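PAC2 family protein (Mycobacterium tuberculosis, PDB 2WAM) is of unknown function but is a PAC2 family protein that represents a duplicated gene family in actinobacteria. Local coordinates at residues 49-54 and 96-101; 128-133 and 146-151; 158-163 and 221-226. All blocks are in the same frame, centred on the assembly; numbering follows the deposited sequence.

Contacts 1 and 2 are neighbouring parts of one mixed sheet, their centres about 12 Å apart. Strands 94-101 and 131-137 lie side by side there, joined by a probable hydrogen bond, Ala99 O to Leu133 N at 2.8 Å. Contact 3 joins two helices on one face of this sheet. Its centre is about 18 Å from that of contact 1 and about 14 Å from that of contact 2. Phe159 and Val163 of helix 156-169 pack on Phe101, Leu131 and Leu147, so one apolar layer reaches all three contacts. The function of the protein is unknown.

Contact 1: residues 49-54 and 96-101; sequences YELEFP and ELVASF
Strand 49-51 runs antiparallel to strand 96-101, with an angle of 157° between their directions. Glu50 and Ser100 form a hydrogen-bonded pair. Glu50 N donates a hydrogen bond to Ser100 O, and Ser100 N donates one to Glu50 O, both at 2.9 Å. Tyr49 with Phe101 and Leu51 with Ala99 are the non-hydrogen-bonded pairs on either side. Past the short strand, Glu52 N bonds to Val98 O at 2.9 Å. This bond is nearly straight at the hydrogen, but the donor stands above the carbonyl plane of Val98. Val98 and Ala99 both face Leu133 on the next strand and form a classic beta bulge.

Tyr49, Leu51, Ala99 and Phe101 share one face of the sheet. The Tyr49 and Phe101 side chains lie side by side and point the same way. Tyr49 CB sits over one face of the Phe101 ring, offset toward the rim, in a CH-pi contact 4.1 Å from the ring centroid. The two rings meet obliquely, their planes at 58°. The Tyr49 ring reaches its place with CG between the backbone N and the carbonyl carbon (chi1 67°). From there its CD1 meets Ala99 CB at 4.1 Å. Leu51 CD2 touches Ala99 CB at 4.0 Å, while Leu51 CG lies at the edge of the Tyr49 ring, in its plane. Glu52 CB lies 3.2 Å from Leu97 O, with CG anti to the backbone N.

The backbone bonds fix the short strand in register. The face with Tyr49 and Leu51 is apolar, covered by Ala162, Val163 and Leu166 of helix 156-169 and by Phe53 of the second subunit, which packs on Leu51. The other face carries Ser100 and the exposed Glu50.

Contact 2: residues 128-133 and 146-151; sequences DPELSL and LLAGLE
Leu131 and Gly149 bring their backbones close in this contact, with CA atoms 4.2 Å apart. They are a non-hydrogen-bonded pair of the hairpin formed by strands 131-137 and 143-148. Gly149 has phi 127° and psi -159°, backbone angles that by themselves call for glycine. Its CA lies close to the neighbouring strand, and the chain turns a corner here.

Three backbone bonds hold the tight part. Ser132 N to Ala148 O is 2.8 Å, and Ala148 N to Ser132 O is 2.9 Å. Leu150 N to Glu130 O, at 3.0 Å, extends the pairing past the corner.

Leu133 and Leu147 share one face of the hairpin. Leu133 CD1 comes alongside Leu147 CB. Leu147 has CG anti to its backbone N (chi1 175°), which brings CD1 within 3.5 Å of Ser132 O. Leu131 CD1 lies between Ala148 O at 3.4 Å and Leu150 O at 3.6 Å, and it approaches Leu147 CD1. Phe159 and Val163 of helix 156-169 pack on Leu131 and Leu147.

The more solvent-accessible end lies before the strand. A single apolar contact remains there, Pro129 CB to Leu150 CD1 at 3.6 Å, and both residues are partly exposed. The Glu130 carboxylate is the other group at this end. Glu130 is bent at chi2 so that its carboxylate passes beside the Ala148 and Gly149 backbone. That carboxylate takes a hydrogen bond from Tyr134 and a salt bridge from Lys90. These partners probably favour its charged form. The contact thus combines a closely paired buried hairpin with a polar margin, where the carboxylate is held by groups beyond the two segments.

Contact 3: residues 158-163 and 221-226; sequences RFITAV and NLLEYR
Ile160 points from helix 156-169 toward helix 219-229 and meets Leu222, Leu223 and Arg226 there. Its delta branch crosses Leu222 at about a right angle. Ile160 CD1 touches Leu222 CD2 at 3.7 Å and lies just as close to Leu222 CG. The branch extends this way because CG1 is anti to the carbonyl carbon (chi1 -71°) and the chain stays extended beyond it. Leu223 runs the other way, so the Ile160 and Leu223 side chains slide past each other. There the gamma branch does the touching, with Ile160 CG2 3.8 Å from Leu223 CD1. The same methyl also rests against the aliphatic root of Arg226, 3.8 Å from its CB, and these two side chains again cross at about a right angle.

The two helices lie on one side of the central mixed sheet of this alpha/beta fold. Their segment axes come within 10.0 Å and cross at -55°. No hydrogen bond joins the two segments, which meet through apolar groups.

One turn after Ile160, Val163 crosses Leu223 at about a right angle. Val163 CG1 approaches Leu223 CD1 to 3.9 Å. Leu223 therefore has its CD1 between the Ile160 and Val163 methyl groups. Leu223 CD2 also approaches Leu147 of the sheet below.

Arg226 bends at chi2, and Leu222 CD1 lies over the centre of one face of its guanidinium, 4.1 Å above the plane. Gln229 OE1 is hydrogen-bonded to NH1. Glu157 makes a salt bridge with NH2, a polar tie between the two helices, and Asp128 of the third subunit adds another.

Contact 1: residues 49-54 and 96-101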
# COMPACT_ATOMS: atom_id res chain seq x y z
N TYR A 49 12.97 1.13 4.98
CA TYR A 49 13.72 0.92 6.22
C TYR A 49 12.83 0.78 7.43
O TYR A 49 11.76 1.38 7.50
CB TYR A 49 14.74 2.04 6.46
CG TYR A 49 14.13 3.40 6.76
CD1 TYR A 49 13.72 3.75 8.05
CD2 TYR A 49 13.98 4.35 5.76
CE1 TYR A 49 13.18 5.00 8.33
CE2 TYR A 49 13.44 5.60 6.03
CZ TYR A 49 13.04 5.92 7.31
OH TYR A 49 12.50 7.16 7.56
N GLU A 50 13.29 -0.04 8.38
CA GLU A 50 12.74 -0.09 9.72
C GLU A 50 13.63 0.70 10.68
O GLU A 50 14.86 0.57 10.66
CB GLU A 50 12.68 -1.52 10.22
CG GLU A 50 11.64 -2.39 9.57
CD GLU A 50 11.23 -3.55 10.47
OE1 GLU A 50 11.78 -3.67 11.60
OE2 GLU A 50 10.36 -4.34 10.05
N LEU A 51 13.01 1.51 11.52
CA LEU A 51 13.72 2.15 12.62
C LEU A 51 13.89 1.21 13.80
O LEU A 51 13.00 0.44 14.13
CB LEU A 51 12.95 3.37 13.10
CG LEU A 51 13.12 4.56 12.16
CD1 LEU A 51 12.29 5.72 12.65
CD2 LEU A 51 14.61 4.92 12.08
N GLU A 52 15.05 1.27 14.43
CA GLU A 52 15.24 0.68 15.76
C GLU A 52 14.92 1.78 16.79
O GLU A 52 15.83 2.44 17.29
CB GLU A 52 16.68 0.22 15.91
CG GLU A 52 16.94 -0.55 17.18
CD GLU A 52 16.56 -2.01 17.06
OE1 GLU A 52 15.73 -2.32 16.17
OE2 GLU A 52 17.09 -2.82 17.84
N PHE A 53 13.64 1.97 17.08
CA PHE A 53 13.17 3.12 17.86
C PHE A 53 13.14 2.83 19.37
O PHE A 53 12.66 1.78 19.80
CB PHE A 53 11.79 3.56 17.34
CG PHE A 53 11.10 4.56 18.22
CD1 PHE A 53 10.23 4.14 19.22
CD2 PHE A 53 11.30 5.92 18.04
CE1 PHE A 53 9.58 5.08 20.04
CE2 PHE A 53 10.66 6.86 18.85
CZ PHE A 53 9.79 6.43 19.85
N PRO A 54 13.63 3.79 20.18
CA PRO A 54 14.18 5.09 19.78
C PRO A 54 15.68 5.08 19.48
O PRO A 54 16.43 4.24 19.95
CB PRO A 54 13.96 5.95 21.02
CG PRO A 54 14.07 4.98 22.16
CD PRO A 54 13.60 3.64 21.65
N GLU A 96 25.20 0.93 17.69
CA GLU A 96 23.76 0.69 17.79
C GLU A 96 23.10 0.81 16.42
O GLU A 96 23.41 1.72 15.65
CB GLU A 96 23.10 1.69 18.73
CG GLU A 96 22.97 1.23 20.17
CD GLU A 96 22.18 2.24 21.00
OE1 GLU A 96 22.79 2.89 21.87
OE2 GLU A 96 20.96 2.39 20.76
N LEU A 97 22.18 -0.10 16.12
CA LEU A 97 21.41 0.01 14.89
C LEU A 97 20.38 1.14 14.99
O LEU A 97 19.66 1.28 15.99
CB LEU A 97 20.71 -1.31 14.59
CG LEU A 97 19.96 -1.40 13.27
CD1 LEU A 97 20.94 -1.42 12.11
CD2 LEU A 97 19.12 -2.64 13.28
N VAL A 98 20.32 1.97 13.96
CA VAL A 98 19.33 3.03 13.91
C VAL A 98 18.26 2.68 12.89
O VAL A 98 17.08 2.84 13.17
CB VAL A 98 19.97 4.40 13.59
CG1 VAL A 98 18.88 5.46 13.30
CG2 VAL A 98 20.89 4.82 14.73
N ALA A 99 18.67 2.19 11.73
CA ALA A 99 17.73 1.79 10.68
C ALA A 99 18.26 0.65 9.80
O ALA A 99 19.40 0.69 9.34
CB ALA A 99 17.34 3.00 9.82
N SER A 100 17.43 -0.37 9.60
CA SER A 100 17.76 -1.43 8.64
C SER A 100 17.07 -1.10 7.34
O SER A 100 15.84 -0.98 7.31
CB SER A 100 17.23 -2.80 9.09
OG SER A 100 17.45 -3.01 10.46
N PHE A 101 17.84 -0.96 6.27
CA PHE A 101 17.22 -0.76 4.97
C PHE A 101 16.76 -2.09 4.38
O PHE A 101 17.26 -3.16 4.73
CB PHE A 101 18.13 0.02 4.05
CG PHE A 101 18.29 1.46 4.46
CD1 PHE A 101 19.22 1.82 5.43
CD2 PHE A 101 17.50 2.44 3.91
CE1 PHE A 101 19.36 3.14 5.82
CE2 PHE A 101 17.63 3.77 4.29
CZ PHE A 101 18.55 4.12 5.25

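Contact 2: residues 128-133 and 146-151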
# COMPACT_ATOMS: atom_id res chain seq x y z
N ASP A 128 24.75 -13.13 4.35
CA ASP A 128 23.59 -12.26 4.13
C ASP A 128 23.98 -10.81 3.90
O ASP A 128 24.84 -10.27 4.59
CB ASP A 128 22.64 -12.35 5.31
CG ASP A 128 22.12 -13.76 5.53
OD1 ASP A 128 22.25 -14.57 4.58
OD2 ASP A 128 21.59 -14.05 6.63
N PRO A 129 23.36 -10.18 2.89
CA PRO A 129 23.65 -8.78 2.57
C PRO A 129 23.01 -7.82 3.57
O PRO A 129 21.87 -8.01 3.97
CB PRO A 129 23.00 -8.61 1.19
CG PRO A 129 21.97 -9.67 1.13
CD PRO A 129 22.64 -10.83 1.78
N GLU A 130 23.74 -6.78 3.96
CA GLU A 130 23.22 -5.77 4.86
C GLU A 130 23.24 -4.43 4.17
O GLU A 130 24.02 -4.20 3.24
CB GLU A 130 24.05 -5.68 6.16
CG GLU A 130 25.39 -4.93 6.00
CD GLU A 130 25.71 -3.97 7.16
OE1 GLU A 130 24.86 -3.82 8.06
OE2 GLU A 130 26.80 -3.36 7.17
N LEU A 131 22.35 -3.55 4.61
CA LEU A 131 22.40 -2.13 4.29
C LEU A 131 21.75 -1.46 5.49
O LEU A 131 20.53 -1.56 5.69
CB LEU A 131 21.65 -1.79 2.98
CG LEU A 131 21.75 -0.30 2.60
CD1 LEU A 131 23.20 0.19 2.68
CD2 LEU A 131 21.18 -0.01 1.22
N SER A 132 22.59 -0.82 6.31
CA SER A 132 22.16 -0.30 7.61
C SER A 132 22.68 1.10 7.98
O SER A 132 23.75 1.53 7.54
CB SER A 132 22.51 -1.30 8.71
OG SER A 132 21.72 -2.48 8.58
N LEU A 133 21.89 1.80 8.78
CA LEU A 133 22.34 3.05 9.38
C LEU A 133 22.64 2.80 10.85
O LEU A 133 21.73 2.48 11.61
CB LEU A 133 21.28 4.14 9.22
CG LEU A 133 21.65 5.51 9.81
CD1 LEU A 133 22.92 6.04 9.20
CD2 LEU A 133 20.53 6.49 9.61
N LEU A 146 26.90 6.00 10.88
CA LEU A 146 27.57 5.25 9.83
C LEU A 146 26.52 4.57 8.98
O LEU A 146 25.74 3.79 9.49
CB LEU A 146 28.49 4.17 10.42
CG LEU A 146 29.09 3.20 9.38
CD1 LEU A 146 29.99 3.92 8.37
CD2 LEU A 146 29.86 2.06 10.03
N LEU A 147 26.50 4.90 7.69
CA LEU A 147 25.68 4.20 6.71
C LEU A 147 26.56 3.20 5.94
O LEU A 147 27.50 3.62 5.26
CB LEU A 147 25.05 5.20 5.73
CG LEU A 147 24.26 4.59 4.57
CD1 LEU A 147 22.96 3.94 5.06
CD2 LEU A 147 23.98 5.64 3.53
N ALA A 148 26.26 1.91 6.05
CA ALA A 148 27.13 0.88 5.45
C ALA A 148 26.40 -0.35 4.95
O ALA A 148 25.25 -0.58 5.32
CB ALA A 148 28.25 0.47 6.43
N GLY A 149 27.07 -1.11 4.10
CA GLY A 149 26.48 -2.27 3.45
C GLY A 149 26.65 -2.24 1.94
O GLY A 149 27.53 -1.54 1.43
N LEU A 150 25.81 -2.97 1.23
CA LEU A 150 25.86 -3.03 -0.23
C LEU A 150 25.25 -1.79 -0.88
O LEU A 150 24.19 -1.35 -0.47
CB LEU A 150 25.11 -4.25 -0.76
CG LEU A 150 25.51 -5.60 -0.17
CD1 LEU A 150 25.06 -6.73 -1.06
CD2 LEU A 150 27.01 -5.65 -0.01
N GLU A 151 25.92 -1.25 -1.88
CA GLU A 151 25.26 -0.32 -2.80
C GLU A 151 24.06 -1.02 -3.44
O GLU A 151 24.21 -2.10 -4.01
CB GLU A 151 26.24 0.13 -3.88
CG GLU A 151 25.66 1.05 -4.93
CD GLU A 151 26.64 1.29 -6.06
OE1 GLU A 151 27.08 0.31 -6.68
OE2 GLU A 151 26.98 2.46 -6.32

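Contact 3: residues 158-163 and 221-226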
# COMPACT_ATOMS: atom_id res chain seq x y z
N ARG A 158 14.66 7.04 -4.32
CA ARG A 158 13.88 6.77 -3.12
C ARG A 158 14.81 6.51 -1.92
O ARG A 158 14.60 7.04 -0.83
CB ARG A 158 12.93 5.60 -3.38
CG ARG A 158 11.87 5.43 -2.33
CD ARG A 158 10.75 4.59 -2.87
NE ARG A 158 10.25 3.68 -1.85
CZ ARG A 158 9.57 2.58 -2.12
NH1 ARG A 158 9.31 2.24 -3.37
NH2 ARG A 158 9.15 1.81 -1.12
N PHE A 159 15.84 5.71 -2.15
CA PHE A 159 16.83 5.39 -1.14
C PHE A 159 17.55 6.63 -0.62
O PHE A 159 17.60 6.86 0.60
CB PHE A 159 17.85 4.38 -1.71
CG PHE A 159 19.05 4.18 -0.84
CD1 PHE A 159 20.32 4.55 -1.28
CD2 PHE A 159 18.92 3.65 0.43
CE1 PHE A 159 21.42 4.37 -0.48
CE2 PHE A 159 20.02 3.47 1.25
CZ PHE A 159 21.28 3.83 0.79
N ILE A 160 18.11 7.42 -1.53
CA ILE A 160 18.80 8.65 -1.16
C ILE A 160 17.91 9.63 -0.38
O ILE A 160 18.33 10.19 0.64
CB ILE A 160 19.37 9.34 -2.40
CG1 ILE A 160 20.56 8.55 -2.95
CG2 ILE A 160 19.80 10.76 -2.07
CD1 ILE A 160 20.83 8.80 -4.42
N THR A 161 16.68 9.81 -0.83
CA THR A 161 15.75 10.67 -0.11
C THR A 161 15.56 10.19 1.34
O THR A 161 15.62 11.00 2.27
CB THR A 161 14.39 10.74 -0.81
OG1 THR A 161 14.55 11.44 -2.05
CG2 THR A 161 13.38 11.46 0.06
N ALA A 162 15.33 8.90 1.51
CA ALA A 162 15.20 8.32 2.85
C ALA A 162 16.43 8.61 3.73
O ALA A 162 16.27 8.96 4.89
CB ALA A 162 14.92 6.82 2.77
N VAL A 163 17.64 8.48 3.19
CA VAL A 163 18.85 8.79 3.95
C VAL A 163 18.92 10.29 4.26
O VAL A 163 19.18 10.69 5.40
CB VAL A 163 20.15 8.36 3.20
CG1 VAL A 163 21.38 8.88 3.91
CG2 VAL A 163 20.24 6.85 3.07
N ASN A 221 28.08 8.68 -4.41
CA ASN A 221 28.31 9.96 -5.06
C ASN A 221 27.02 10.73 -5.27
O ASN A 221 26.96 11.94 -5.02
CB ASN A 221 29.02 9.78 -6.40
CG ASN A 221 30.49 9.46 -6.24
OD1 ASN A 221 31.09 9.69 -5.18
ND2 ASN A 221 31.08 8.91 -7.30
N LEU A 222 25.99 10.04 -5.74
CA LEU A 222 24.71 10.70 -5.97
C LEU A 222 24.13 11.18 -4.65
O LEU A 222 23.50 12.23 -4.61
CB LEU A 222 23.74 9.78 -6.71
CG LEU A 222 22.51 10.47 -7.31
CD1 LEU A 222 22.92 11.55 -8.30
CD2 LEU A 222 21.60 9.45 -7.98
N LEU A 223 24.37 10.44 -3.57
CA LEU A 223 23.90 10.86 -2.25
C LEU A 223 24.56 12.17 -1.86
O LEU A 223 23.91 13.12 -1.43
CB LEU A 223 24.21 9.81 -1.20
CG LEU A 223 23.98 10.23 0.26
CD1 LEU A 223 22.50 10.52 0.54
CD2 LEU A 223 24.51 9.16 1.19
N GLU A 224 25.88 12.20 -2.03
CA GLU A 224 26.66 13.40 -1.77
C GLU A 224 26.14 14.59 -2.61
O GLU A 224 25.87 15.67 -2.08
CB GLU A 224 28.13 13.11 -2.03
CG GLU A 224 29.02 14.31 -2.16
CD GLU A 224 30.49 13.91 -2.10
OE1 GLU A 224 30.83 13.02 -1.29
OE2 GLU A 224 31.28 14.50 -2.87
N TYR A 225 25.98 14.38 -3.91
CA TYR A 225 25.42 15.41 -4.78
C TYR A 225 24.02 15.87 -4.37
O TYR A 225 23.75 17.08 -4.28
CB TYR A 225 25.40 14.95 -6.23
CG TYR A 225 24.88 16.00 -7.18
CD1 TYR A 225 25.52 17.24 -7.28
CD2 TYR A 225 23.76 15.77 -7.97
CE1 TYR A 225 25.05 18.21 -8.15
CE2 TYR A 225 23.28 16.73 -8.83
CZ TYR A 225 23.93 17.95 -8.92
OH TYR A 225 23.46 18.91 -9.78
N ARG A 226 23.11 14.92 -4.13
CA ARG A 226 21.75 15.27 -3.74
C ARG A 226 21.76 16.05 -2.43
O ARG A 226 21.12 17.08 -2.32
CB ARG A 226 20.88 14.02 -3.62
CG ARG A 226 20.60 13.33 -4.94
CD ARG A 226 19.38 13.89 -5.61
NE ARG A 226 19.12 13.27 -6.90
CZ ARG A 226 19.47 13.80 -8.07
NH1 ARG A 226 20.11 14.96 -8.10
NH2 ARG A 226 19.19 13.17 -9.19